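Long-range contacts in aminoglycoside N(3)-acetyltransferase (Streptomyces griseus, PDB 7LAP), which probably transfers an acetyl group from acetyl-coenzyme A to the 3-amino group of aminoglycoside antibiotics, and so would confer resistance to them: residues G174-L179 and S268-A273; M187-H192 and P275-G280. One frame throughout, in Å; residues are numbered along the deposited sequence.

Contact 1: residues G174-L179 and S268-A273; sequences GGRVLL and SRLFDA
The carbonyl oxygen of Val177 takes one hydrogen bond and is closely surrounded besides. Phe271 N donates to Val177 O at 2.9 Å, in the carbonyl plane; Leu270 adds a CA-H, its CA 3.4 Å from the same Val177 O, and its CD1 methyl; and the Phe271 ring presents its edge, CD1 nearest. Val177 N returns a bond to Phe271 O, making this an antiparallel hydrogen-bonded pair. Leu179 and Arg269 form the next, with Leu179 N 2.8 Å from Arg269 O. Pairing even outlasts the strand: Ala273 N, at the start of helix 273-289, reaches Gly175 O just after the Schellman motif of Gly174.

Side chains sort onto two faces. Leu178 CB meets Leu270 CD1 on the face covered by helix 24-34. On the other, Leu179 CD1 lies 4.0 Å from Phe271 CE1, and helix 244-254 closes over the ring.

At the strand end Arg176 and Asp272 run side by side. The arginine chain bends at chi3 (70°), bringing NE 2.9 Å from Asp272 OD1 in a salt bridge. The hydrogen bond within it is weak, at only 116° on the hydrogen, and the guanidinium and carboxylate planes stand 36° apart. Leu270 CD2 lies over one face of the guanidinium, toward its rim, 3.7 Å from Arg176 NH2. A water in the guanidinium plane accepts a weak bond from NH2 and donates to Leu270 O, while NH1 turns to Asp40 and the carbonyl of Gly35. The arginine thus joins three parts of the chain, and its positive charge would be expected to favour the ionised forms of Asp272 and Asp40, adding an electrostatic tie to strands already paired through their backbones.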
loop_
_atom_site.group_PDB
_atom_site.type_symbol
_atom_site.label_atom_id
_atom_site.label_comp_id
_atom_site.label_asym_id
_atom_site.label_seq_id
_atom_site.Cartn_x
_atom_site.Cartn_y
_atom_site.Cartn_z
ATOM N N GLY B 174 14.919 -7.600 -25.647
ATOM C CA GLY B 174 14.391 -8.948 -25.726
ATOM C C GLY B 174 13.657 -9.369 -24.465
ATOM O O GLY B 174 13.682 -10.545 -24.103
ATOM N N GLY B 175 13.014 -8.427 -23.785
ATOM C CA GLY B 175 12.338 -8.695 -22.540
ATOM C C GLY B 175 11.040 -9.463 -22.745
ATOM O O GLY B 175 10.632 -9.805 -23.853
ATOM N N ARG B 176 10.398 -9.774 -21.620
ATOM C CA ARG B 176 9.188 -10.588 -21.608
ATOM C C ARG B 176 8.104 -9.879 -20.815
ATOM O O ARG B 176 8.380 -8.935 -20.060
ATOM C CB ARG B 176 9.496 -11.972 -21.023
ATOM C CG ARG B 176 10.830 -12.397 -21.631
ATOM C CD ARG B 176 11.177 -13.767 -21.440
ATOM N NE ARG B 176 10.311 -14.615 -22.216
ATOM C CZ ARG B 176 10.382 -15.937 -22.137
ATOM N NH1 ARG B 176 11.278 -16.481 -21.309
ATOM N NH2 ARG B 176 9.565 -16.699 -22.849
ATOM N N VAL B 177 6.866 -10.328 -21.027
ATOM C CA VAL B 177 5.710 -9.884 -20.249
ATOM C C VAL B 177 5.068 -11.110 -19.613
ATOM O O VAL B 177 4.766 -12.092 -20.302
ATOM C CB VAL B 177 4.696 -9.111 -21.117
ATOM C CG1 VAL B 177 3.507 -8.677 -20.278
ATOM C CG2 VAL B 177 5.385 -7.877 -21.714
ATOM N N LEU B 178 4.878 -11.053 -18.297
ATOM C CA LEU B 178 4.222 -12.114 -17.540
ATOM C C LEU B 178 2.894 -11.596 -16.978
ATOM O O LEU B 178 2.869 -10.595 -16.252
ATOM C CB LEU B 178 5.156 -12.585 -16.424
ATOM C CG LEU B 178 4.514 -13.549 -15.421
ATOM C CD1 LEU B 178 4.249 -14.886 -16.078
ATOM C CD2 LEU B 178 5.445 -13.693 -14.212
ATOM N N LEU B 179 1.782 -12.248 -17.351
ATOM C CA LEU B 179 0.515 -12.048 -16.655
ATOM C C LEU B 179 0.401 -13.141 -15.614
ATOM O O LEU B 179 0.276 -14.320 -15.957
ATOM C CB LEU B 179 -0.665 -12.100 -17.618
ATOM C CG LEU B 179 -0.495 -11.170 -18.819
ATOM C CD1 LEU B 179 -1.753 -11.327 -19.740
ATOM C CD2 LEU B 179 -0.225 -9.718 -18.410
ATOM N N SER B 268 -1.738 -18.127 -15.833
ATOM C CA SER B 268 -0.615 -17.239 -16.122
ATOM C C SER B 268 -0.212 -17.338 -17.581
ATOM O O SER B 268 -0.390 -18.380 -18.212
ATOM C CB SER B 268 0.564 -17.560 -15.218
ATOM O OG SER B 268 0.122 -17.333 -13.877
ATOM N N ARG B 269 0.333 -16.247 -18.113
ATOM C CA ARG B 269 0.741 -16.200 -19.508
ATOM C C ARG B 269 2.061 -15.464 -19.635
ATOM O O ARG B 269 2.223 -14.377 -19.079
ATOM C CB ARG B 269 -0.294 -15.490 -20.401
ATOM C CG ARG B 269 -1.558 -16.312 -20.642
ATOM C CD ARG B 269 -2.694 -15.714 -19.867
ATOM N NE ARG B 269 -4.006 -16.147 -20.380
ATOM C CZ ARG B 269 -5.157 -15.669 -19.920
ATOM N NH1 ARG B 269 -5.135 -14.735 -18.967
ATOM N NH2 ARG B 269 -6.309 -16.114 -20.410
ATOM N N LEU B 270 2.968 -16.032 -20.412
ATOM C CA LEU B 270 4.306 -15.486 -20.589
ATOM C C LEU B 270 4.538 -15.255 -22.073
ATOM O O LEU B 270 4.403 -16.186 -22.876
ATOM C CB LEU B 270 5.361 -16.437 -20.015
ATOM C CG LEU B 270 6.810 -15.939 -20.161
ATOM C CD1 LEU B 270 6.974 -14.632 -19.365
ATOM C CD2 LEU B 270 7.763 -17.035 -19.656
ATOM N N PHE B 271 4.875 -14.014 -22.427
ATOM C CA PHE B 271 5.073 -13.555 -23.796
ATOM C C PHE B 271 6.469 -12.982 -23.978
ATOM O O PHE B 271 6.989 -12.306 -23.088
ATOM C CB PHE B 271 4.098 -12.414 -24.172
ATOM C CG PHE B 271 2.646 -12.742 -23.952
ATOM C CD1 PHE B 271 2.062 -12.595 -22.690
ATOM C CD2 PHE B 271 1.855 -13.163 -25.020
ATOM C CE1 PHE B 271 0.698 -12.874 -22.486
ATOM C CE2 PHE B 271 0.497 -13.457 -24.827
ATOM C CZ PHE B 271 -0.081 -13.312 -23.552
ATOM N N ASP B 272 7.027 -13.142 -25.179
ATOM C CA ASP B 272 8.171 -12.320 -25.560
ATOM C C ASP B 272 7.664 -10.946 -26.009
ATOM O O ASP B 272 6.731 -10.853 -26.824
ATOM C CB ASP B 272 8.988 -12.999 -26.666
ATOM C CG ASP B 272 9.588 -14.341 -26.230
ATOM O OD1 ASP B 272 9.986 -14.480 -25.054
ATOM O OD2 ASP B 272 9.660 -15.271 -27.061
ATOM N N ALA B 273 8.290 -9.876 -25.487
ATOM C CA ALA B 273 7.773 -8.520 -25.691
ATOM C C ALA B 273 7.877 -8.073 -27.146
ATOM O O ALA B 273 6.971 -7.401 -27.647
ATOM C CB ALA B 273 8.511 -7.519 -24.802
HETATM O O HOH W 1 6.909 -16.979 -24.398
#

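Contact 2: residues M187-H192 and P275-G280; sequences MTLLHH and PAVEFG
Two helices that lie on one face of the central mixed sheet, 189-196 and 273-289, pack together through residues 189-192 of the former and an early turn of the latter. Val277 is the largest contributor, met by Leu189 and His192, while Leu190 packs further along. The branched head of Leu189 closes on a single methyl: Val277 CG2 is 3.5 Å from Leu189 CG, tighter than usual for two carbons, and 3.7 Å from Leu189 CD2. Leu189 CG stands anti to its own nitrogen (chi1 177°), which carries the head across to Val277, and the two side chains meet at about a right angle.

The same methyl is shared. His192, almost one turn further along its helix, brings the edge of its imidazole to Val277, with CD2 4.0 Å from CG2 and almost as near to CG1. The ring meets Val277 through carbon, and its ND1 bonds to the carbonyl oxygen of His161. Val171, of helix 166-172, adds a further apolar neighbour to Val277.

Helix 273-289 also offers small residues to the leucines. Leu189 CD2 comes within 4.4 Å of Ala276 CB, a loose contact, and Leu190 CD2 rests 4.2 Å from Gly280 CA. With no side chain on Gly280, the methyl settles directly against the helix backbone. Phe245 and Val249, both on helix 244-254, touch Leu190 as well. All six touching residues are buried, and the contacts run through carbon, apart from the long approach of Leu190 CD2 to Ala276 O. Each helix follows a strand of the central sheet, strands 176-180 and 266-272, and the two pack side by side against it, the layered arrangement of an alpha/beta fold.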
loop_
_atom_site.group_PDB
_atom_site.type_symbol
_atom_site.label_atom_id
_atom_site.label_comp_id
_atom_site.label_asym_id
_atom_site.label_seq_id
_atom_site.Cartn_x
_atom_site.Cartn_y
_atom_site.Cartn_z
ATOM N N MET B 187 -2.258 -5.923 -20.044
ATOM C CA MET B 187 -0.941 -5.846 -20.666
ATOM C C MET B 187 -0.594 -4.410 -21.100
ATOM O O MET B 187 -0.926 -3.985 -22.212
ATOM C CB MET B 187 -0.846 -6.794 -21.865
ATOM C CG MET B 187 0.589 -6.966 -22.327
ATOM S SD MET B 187 0.747 -7.762 -23.931
ATOM C CE MET B 187 0.397 -9.445 -23.402
ATOM N N THR B 188 0.120 -3.696 -20.222
ATOM C CA THR B 188 0.542 -2.307 -20.439
ATOM C C THR B 188 1.346 -2.148 -21.722
ATOM O O THR B 188 1.270 -1.111 -22.395
ATOM C CB THR B 188 1.389 -1.857 -19.231
ATOM O OG1 THR B 188 0.525 -1.546 -18.139
ATOM C CG2 THR B 188 2.287 -0.640 -19.545
ATOM N N LEU B 189 2.162 -3.149 -22.050
ATOM C CA LEU B 189 3.016 -3.070 -23.223
ATOM C C LEU B 189 2.245 -2.717 -24.496
ATOM O O LEU B 189 2.817 -2.148 -25.423
ATOM C CB LEU B 189 3.756 -4.397 -23.384
ATOM C CG LEU B 189 4.651 -4.504 -24.621
ATOM C CD1 LEU B 189 5.758 -3.460 -24.566
ATOM C CD2 LEU B 189 5.202 -5.926 -24.767
ATOM N N LEU B 190 0.951 -3.037 -24.567
ATOM C CA LEU B 190 0.183 -2.694 -25.761
ATOM C C LEU B 190 -0.099 -1.196 -25.874
ATOM O O LEU B 190 -0.564 -0.752 -26.931
ATOM C CB LEU B 190 -1.132 -3.485 -25.790
ATOM C CG LEU B 190 -0.963 -4.978 -26.101
ATOM C CD1 LEU B 190 -2.292 -5.733 -26.009
ATOM C CD2 LEU B 190 -0.330 -5.167 -27.469
ATOM N N HIS B 191 0.170 -0.405 -24.827
ATOM C CA HIS B 191 0.154 1.046 -25.013
ATOM C C HIS B 191 1.334 1.501 -25.864
ATOM O O HIS B 191 1.231 2.497 -26.581
ATOM C CB HIS B 191 0.186 1.771 -23.665
ATOM C CG HIS B 191 -1.092 1.667 -22.895
ATOM N ND1 HIS B 191 -2.327 1.922 -23.454
ATOM C CD2 HIS B 191 -1.327 1.325 -21.607
ATOM C CE1 HIS B 191 -3.269 1.737 -22.545
ATOM N NE2 HIS B 191 -2.686 1.390 -21.412
ATOM N N HIS B 192 2.462 0.792 -25.789
ATOM C CA HIS B 192 3.577 1.055 -26.698
ATOM C C HIS B 192 3.190 0.715 -28.127
ATOM O O HIS B 192 3.555 1.441 -29.066
ATOM C CB HIS B 192 4.816 0.255 -26.256
ATOM C CG HIS B 192 6.024 0.448 -27.122
ATOM N ND1 HIS B 192 6.536 1.693 -27.421
ATOM C CD2 HIS B 192 6.825 -0.444 -27.752
ATOM C CE1 HIS B 192 7.607 1.562 -28.189
ATOM N NE2 HIS B 192 7.796 0.276 -28.419
ATOM N N PRO B 275 7.804 -9.833 -30.169
ATOM C CA PRO B 275 6.714 -10.329 -31.042
ATOM C C PRO B 275 5.331 -9.853 -30.611
ATOM O O PRO B 275 4.458 -9.660 -31.473
ATOM C CB PRO B 275 6.831 -11.860 -30.948
ATOM C CG PRO B 275 8.177 -12.121 -30.385
ATOM C CD PRO B 275 8.508 -10.939 -29.508
ATOM N N ALA B 276 5.110 -9.649 -29.305
ATOM C CA ALA B 276 3.810 -9.166 -28.845
ATOM C C ALA B 276 3.529 -7.754 -29.347
ATOM O O ALA B 276 2.416 -7.459 -29.790
ATOM C CB ALA B 276 3.736 -9.215 -27.321
ATOM N N VAL B 277 4.528 -6.869 -29.291
ATOM C CA VAL B 277 4.351 -5.515 -29.806
ATOM C C VAL B 277 4.203 -5.542 -31.317
ATOM O O VAL B 277 3.322 -4.879 -31.883
ATOM C CB VAL B 277 5.526 -4.611 -29.379
ATOM C CG1 VAL B 277 5.643 -3.432 -30.320
ATOM C CG2 VAL B 277 5.296 -4.107 -28.006
ATOM N N GLU B 278 5.071 -6.287 -31.998
ATOM C CA GLU B 278 4.931 -6.437 -33.445
ATOM C C GLU B 278 3.530 -6.927 -33.816
ATOM O O GLU B 278 2.892 -6.393 -34.728
ATOM C CB GLU B 278 5.999 -7.398 -33.954
ATOM C CG GLU B 278 5.849 -7.837 -35.393
ATOM C CD GLU B 278 6.979 -8.759 -35.804
ATOM O OE1 GLU B 278 7.363 -9.636 -34.990
ATOM O OE2 GLU B 278 7.494 -8.601 -36.928
ATOM N N PHE B 279 3.018 -7.926 -33.094
ATOM C CA PHE B 279 1.668 -8.399 -33.378
ATOM C C PHE B 279 0.640 -7.309 -33.108
ATOM O O PHE B 279 -0.317 -7.143 -33.875
ATOM C CB PHE B 279 1.360 -9.644 -32.540
ATOM C CG PHE B 279 0.025 -10.267 -32.843
ATOM C CD1 PHE B 279 -1.135 -9.797 -32.225
ATOM C CD2 PHE B 279 -0.072 -11.335 -33.741
ATOM C CE1 PHE B 279 -2.376 -10.378 -32.503
ATOM C CE2 PHE B 279 -1.309 -11.918 -34.030
ATOM C CZ PHE B 279 -2.467 -11.437 -33.413
ATOM N N GLY B 280 0.808 -6.571 -32.009
ATOM C CA GLY B 280 -0.207 -5.611 -31.620
ATOM C C GLY B 280 -0.318 -4.470 -32.612
ATOM O O GLY B 280 -1.422 -4.053 -32.982
#

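Overall arrangement
The two contacts are successive layers of one core, with centres about 10 Å apart. Strand 176-180 is followed in the chain by helix 189-196, and strand 266-272 by helix 273-289, so the pairing of strands in contact 1 leads into the pairing of helices in contact 2. The layers meet directly: Leu189 CD2 lies 3.6 Å from Val177 CG2 and 3.7 Å from Ala273 CB, while Met187 CE reaches Phe271 CE1 at 3.6 Å. Leu189 therefore faces both the sheet and the neighbouring helix. Beside this core, Thr188 makes a weak hydrogen bond to His45 NE2, near the end of strand 41-46.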